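Local coordinates for protein tyrosine phosphatase (Orf virus, PDB 5NCR) that dephosphorylates phosphotyrosine and probably also phosphoserine in proteins, forms a homodimer, and probably counters host interferon signalling through STAT1, at residues Y66-P69 with T73-H76; I77-D82 with A88-A93. The protein carries 2 engineered substitutions. One frame throughout, in Å; residues are numbered along the deposited sequence.

Contact 1: Y66-P69 with T73-H76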
loop_
_atom_site.group_PDB
_atom_site.type_symbol
_atom_site.label_atom_id
_atom_site.label_comp_id
_atom_site.label_asym_id
_atom_site.label_seq_id
_atom_site.Cartn_x
_atom_site.Cartn_y
_atom_site.Cartn_z
ATOM N N TYR B 66 3.557 -26.634 -27.939
ATOM C CA TYR B 66 2.423 -27.359 -28.515
ATOM C C TYR B 66 2.158 -26.894 -29.948
ATOM O O TYR B 66 2.581 -25.799 -30.347
ATOM C CB TYR B 66 1.149 -27.248 -27.646
ATOM C CG TYR B 66 0.721 -25.825 -27.347
ATOM C CD1 TYR B 66 0.148 -25.025 -28.332
ATOM C CD2 TYR B 66 0.866 -25.285 -26.072
ATOM C CE1 TYR B 66 -0.225 -23.710 -28.073
ATOM C CE2 TYR B 66 0.475 -23.970 -25.792
ATOM C CZ TYR B 66 -0.066 -23.186 -26.800
ATOM O OH TYR B 66 -0.452 -21.897 -26.558
ATOM N N SER B 67 1.441 -27.738 -30.712
ATOM C CA SER B 67 1.021 -27.461 -32.075
ATOM C C SER B 67 -0.293 -26.703 -31.988
ATOM O O SER B 67 -1.082 -26.942 -31.070
ATOM C CB SER B 67 0.819 -28.768 -32.843
ATOM O OG SER B 67 0.061 -28.606 -34.034
ATOM N N THR B 68 -0.540 -25.817 -32.953
ATOM C CA THR B 68 -1.781 -25.050 -33.013
ATOM C C THR B 68 -2.604 -25.388 -34.255
ATOM O O THR B 68 -2.027 -25.583 -35.335
ATOM C CB THR B 68 -1.505 -23.552 -32.967
ATOM O OG1 THR B 68 -0.373 -23.245 -33.782
ATOM C CG2 THR B 68 -1.334 -23.041 -31.555
ATOM N N PRO B 69 -3.958 -25.380 -34.148
ATOM C CA PRO B 69 -4.777 -25.603 -35.349
ATOM C C PRO B 69 -4.660 -24.392 -36.278
ATOM O O PRO B 69 -4.119 -23.344 -35.875
ATOM C CB PRO B 69 -6.191 -25.761 -34.790
ATOM C CG PRO B 69 -6.174 -24.966 -33.532
ATOM C CD PRO B 69 -4.804 -25.121 -32.961
ATOM N N THR B 73 -2.072 -18.592 -33.998
ATOM C CA THR B 73 -0.624 -18.404 -33.868
ATOM C C THR B 73 -0.234 -18.483 -32.380
ATOM O O THR B 73 -0.767 -17.729 -31.569
ATOM C CB THR B 73 -0.190 -17.073 -34.522
ATOM O OG1 THR B 73 -0.533 -17.092 -35.907
ATOM C CG2 THR B 73 1.302 -16.810 -34.382
ATOM N N ALA B 74 0.698 -19.388 -32.029
ATOM C CA ALA B 74 1.163 -19.517 -30.650
ATOM C C ALA B 74 2.576 -18.949 -30.497
ATOM O O ALA B 74 3.498 -19.342 -31.224
ATOM C CB ALA B 74 1.134 -20.966 -30.203
ATOM N N TYR B 75 2.720 -17.985 -29.599
ATOM C CA TYR B 75 4.003 -17.370 -29.251
ATOM C C TYR B 75 4.444 -18.085 -27.967
ATOM O O TYR B 75 3.673 -18.169 -27.006
ATOM C CB TYR B 75 3.851 -15.858 -29.021
ATOM C CG TYR B 75 3.333 -15.116 -30.240
ATOM C CD1 TYR B 75 4.179 -14.777 -31.285
ATOM C CD2 TYR B 75 1.995 -14.757 -30.348
ATOM C CE1 TYR B 75 3.697 -14.144 -32.435
ATOM C CE2 TYR B 75 1.510 -14.087 -31.481
ATOM C CZ TYR B 75 2.371 -13.757 -32.514
ATOM O OH TYR B 75 1.904 -13.085 -33.631
ATOM N N HIS B 76 5.636 -18.675 -27.985
ATOM C CA HIS B 76 6.165 -19.442 -26.866
ATOM C C HIS B 76 7.228 -18.659 -26.119
ATOM O O HIS B 76 8.250 -18.270 -26.687
ATOM C CB HIS B 76 6.693 -20.808 -27.364
ATOM C CG HIS B 76 7.119 -21.743 -26.265
ATOM N ND1 HIS B 76 8.266 -22.513 -26.379
ATOM C CD2 HIS B 76 6.556 -21.983 -25.055
ATOM C CE1 HIS B 76 8.346 -23.211 -25.254
ATOM N NE2 HIS B 76 7.347 -22.921 -24.425
#
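The methyl group of A74 sits against two side chains of the preceding loop, and a compact triangle of carbons carries most of the contact, its corners being CB of A74, CG2 of T68 and CE1 of Y66. CG2 of T68 lies 3.5 Å from CB of A74, tighter than usual. CE1 of Y66 comes within 3.7 Å of CB of A74, the methyl meeting the ring obliquely. Along the third side, CG2 of T68 lies in the ring plane at the edge of Y66, 3.7 Å from its CE1. The threonine methyl reaches this place because it stands anti to its own carbonyl carbon, while the ring of Y66 swings in from a first torsion of 55°, with CG between the backbone N and the carbonyl carbon. Around this close-set trio the contact soon opens: S67 turns its side chain away into an exposed position, and T73 likewise faces outward. Even at their nearest, between T68 and A74, the two backbones keep 6.7 Å from CA to CA, and no hydrogen bond joins them. Strand 73-76, an edge strand of the sheet, instead pairs with strand 57-60, whose L58 and N60 also touch the tyrosine. The polar ends are served elsewhere: OG1 of T68 bonds to O of I72, and OH of Y66 to NE2 of H111, the histidine at the start of the family's HCX5R signature, whose cysteine position is a serine here. Apolar contact thus places the loop against the edge strand, while the tyrosine hydroxyl ties that loop to the start of the phosphate-binding motif.

Contact 2: I77-D82 with A88-A93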
loop_
_atom_site.group_PDB
_atom_site.type_symbol
_atom_site.label_atom_id
_atom_site.label_comp_id
_atom_site.label_asym_id
_atom_site.label_seq_id
_atom_site.Cartn_x
_atom_site.Cartn_y
_atom_site.Cartn_z
ATOM N N ILE B 77 6.957 -18.380 -24.861
ATOM C CA ILE B 77 7.862 -17.654 -23.977
ATOM C C ILE B 77 8.075 -18.622 -22.816
ATOM O O ILE B 77 7.267 -18.681 -21.882
ATOM C CB ILE B 77 7.343 -16.231 -23.579
ATOM C CG1 ILE B 77 7.025 -15.382 -24.848
ATOM C CG2 ILE B 77 8.419 -15.534 -22.711
ATOM C CD1 ILE B 77 6.061 -14.340 -24.751
ATOM N N PRO B 78 9.033 -19.554 -22.958
ATOM C CA PRO B 78 9.233 -20.534 -21.877
ATOM C C PRO B 78 9.875 -19.849 -20.695
ATOM O O PRO B 78 10.822 -19.087 -20.833
ATOM C CB PRO B 78 10.107 -21.639 -22.503
ATOM C CG PRO B 78 10.580 -21.085 -23.821
ATOM C CD PRO B 78 10.068 -19.677 -24.003
ATOM N N LEU B 79 9.227 -19.980 -19.577
ATOM C CA LEU B 79 9.628 -19.411 -18.314
ATOM C C LEU B 79 9.325 -20.442 -17.273
ATOM O O LEU B 79 8.383 -21.250 -17.418
ATOM C CB LEU B 79 8.809 -18.152 -17.967
ATOM C CG LEU B 79 9.113 -16.856 -18.691
ATOM C CD1 LEU B 79 8.027 -15.870 -18.475
ATOM C CD2 LEU B 79 10.384 -16.243 -18.230
ATOM N N ARG B 80 10.160 -20.403 -16.221
ATOM C CA ARG B 80 10.060 -21.215 -15.027
ATOM C C ARG B 80 9.417 -20.315 -13.968
ATOM O O ARG B 80 9.764 -19.131 -13.871
ATOM C CB ARG B 80 11.450 -21.701 -14.549
ATOM C CG ARG B 80 11.337 -22.765 -13.450
ATOM C CD ARG B 80 12.625 -23.503 -13.140
ATOM N NE ARG B 80 12.411 -24.536 -12.122
ATOM C CZ ARG B 80 12.791 -24.455 -10.850
ATOM N NH1 ARG B 80 13.450 -23.390 -10.413
ATOM N NH2 ARG B 80 12.540 -25.451 -10.011
ATOM N N ASP B 81 8.454 -20.867 -13.206
ATOM C CA ASP B 81 7.827 -20.108 -12.148
ATOM C C ASP B 81 8.692 -20.279 -10.876
ATOM O O ASP B 81 8.440 -21.161 -10.059
ATOM C CB ASP B 81 6.354 -20.515 -11.965
ATOM C CG ASP B 81 5.655 -19.816 -10.818
ATOM O OD1 ASP B 81 6.116 -18.727 -10.421
ATOM O OD2 ASP B 81 4.640 -20.355 -10.325
ATOM N N ASP B 82 9.745 -19.468 -10.760
ATOM C CA ASP B 82 10.667 -19.515 -9.607
ATOM C C ASP B 82 11.140 -18.121 -9.164
ATOM O O ASP B 82 10.708 -17.111 -9.744
ATOM C CB ASP B 82 11.841 -20.459 -9.861
ATOM C CG ASP B 82 12.736 -20.066 -11.021
ATOM O OD1 ASP B 82 12.813 -18.866 -11.329
ATOM O OD2 ASP B 82 13.436 -20.947 -11.558
ATOM N N ALA B 88 12.540 -9.017 -17.051
ATOM C CA ALA B 88 12.862 -7.630 -17.412
ATOM C C ALA B 88 13.100 -7.437 -18.903
ATOM O O ALA B 88 12.748 -6.382 -19.410
ATOM C CB ALA B 88 14.066 -7.132 -16.626
ATOM N N SER B 89 13.681 -8.421 -19.621
ATOM C CA SER B 89 13.836 -8.220 -21.078
ATOM C C SER B 89 12.655 -8.813 -21.891
ATOM O O SER B 89 12.360 -8.332 -22.988
ATOM C CB SER B 89 15.196 -8.686 -21.584
ATOM O OG SER B 89 15.442 -10.048 -21.294
ATOM N N ILE B 90 11.914 -9.768 -21.321
ATOM C CA ILE B 90 10.727 -10.352 -21.970
ATOM C C ILE B 90 9.540 -9.359 -21.934
ATOM O O ILE B 90 8.806 -9.218 -22.922
ATOM C CB ILE B 90 10.358 -11.690 -21.270
ATOM C CG1 ILE B 90 11.326 -12.817 -21.665
ATOM C CG2 ILE B 90 8.881 -12.109 -21.490
ATOM C CD1 ILE B 90 11.399 -13.958 -20.615
ATOM N N MET B 91 9.344 -8.695 -20.774
ATOM C CA MET B 91 8.207 -7.800 -20.553
ATOM C C MET B 91 8.066 -6.651 -21.561
ATOM O O MET B 91 6.963 -6.510 -22.076
ATOM C CB MET B 91 8.172 -7.258 -19.116
ATOM C CG MET B 91 6.752 -7.042 -18.604
ATOM S SD MET B 91 5.592 -8.435 -18.902
ATOM C CE MET B 91 6.357 -9.752 -18.024
ATOM N N PRO B 92 9.106 -5.848 -21.898
ATOM C CA PRO B 92 8.895 -4.770 -22.889
ATOM C C PRO B 92 8.393 -5.284 -24.238
ATOM O O PRO B 92 7.501 -4.674 -24.818
ATOM C CB PRO B 92 10.275 -4.107 -23.008
ATOM C CG PRO B 92 10.966 -4.446 -21.727
ATOM C CD PRO B 92 10.504 -5.846 -21.408
ATOM N N ALA B 93 8.940 -6.406 -24.724
ATOM C CA ALA B 93 8.517 -7.001 -25.997
ATOM C C ALA B 93 7.138 -7.587 -25.891
ATOM O O ALA B 93 6.329 -7.389 -26.787
ATOM C CB ALA B 93 9.510 -8.048 -26.464
#
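I90, of the segment leading into helix 90-103, projects its branched side chain into the angle between I77 and L79. Its CB stays a little back, 4.5 Å from CG2 of I77, and every carbon beyond it comes nearer than CB does. The CG2 methyl meets its counterpart directly, at 3.7 Å from CG2 of I77, as the two isoleucines slide past each other in opposite directions. CG1 runs by the same methyl at a looser 4.1 Å from CG2 of I77. An extended second torsion of 156° then carries CD1 of I90 outward to the leucine. There CD1 meets CD2 of L79 tip to tip at 3.5 Å, a snug pair, and still lies 4.0 Å from CG2 of I77. One isoleucine tip is therefore held by two residues of alternate positions in the loop, P78 between them pointing the other way.

This is the descent from strand to helix in a beta-alpha-beta crossover: strand 73-76 leads through the loop to helix 90-103, which returns to the parallel strand 108-111. In dual specificity phosphatases the corresponding loop commonly supplies the general acid, and here its backbone and later residues are polar. O of L79 accepts a hydrogen bond from NH1 of R118, the arginine of the HCX5R signature, and OD1 of D81 bonds to ND2 of N164. Within the loop, D81 centres an inverse gamma turn, across which R80 and D82 form a salt bridge. OD2 of D82 offers its anti lone pair to NH1 of R80, 2.7 Å away, and sits 17° out of the guanidinium plane.

Contacts 1 and 2 follow in series along one run of chain, their centres about 17 Å apart, with strand 73-76 ending where the loop of contact 2 begins. Contact 1 is a surface contact, farther from the centre of the chain, and fastens a loop to an edge strand of the sheet; contact 2 is partly buried, with L79 buried, and seats the helix segment on the loop that leads to it. Both are closed by methyl groups without a hydrogen bond across. The first mixes an aromatic ring with methyls, whereas the second is wholly aliphatic. Each also has a polar link to the P-loop, through its histidine in contact 1 and its arginine in contact 2.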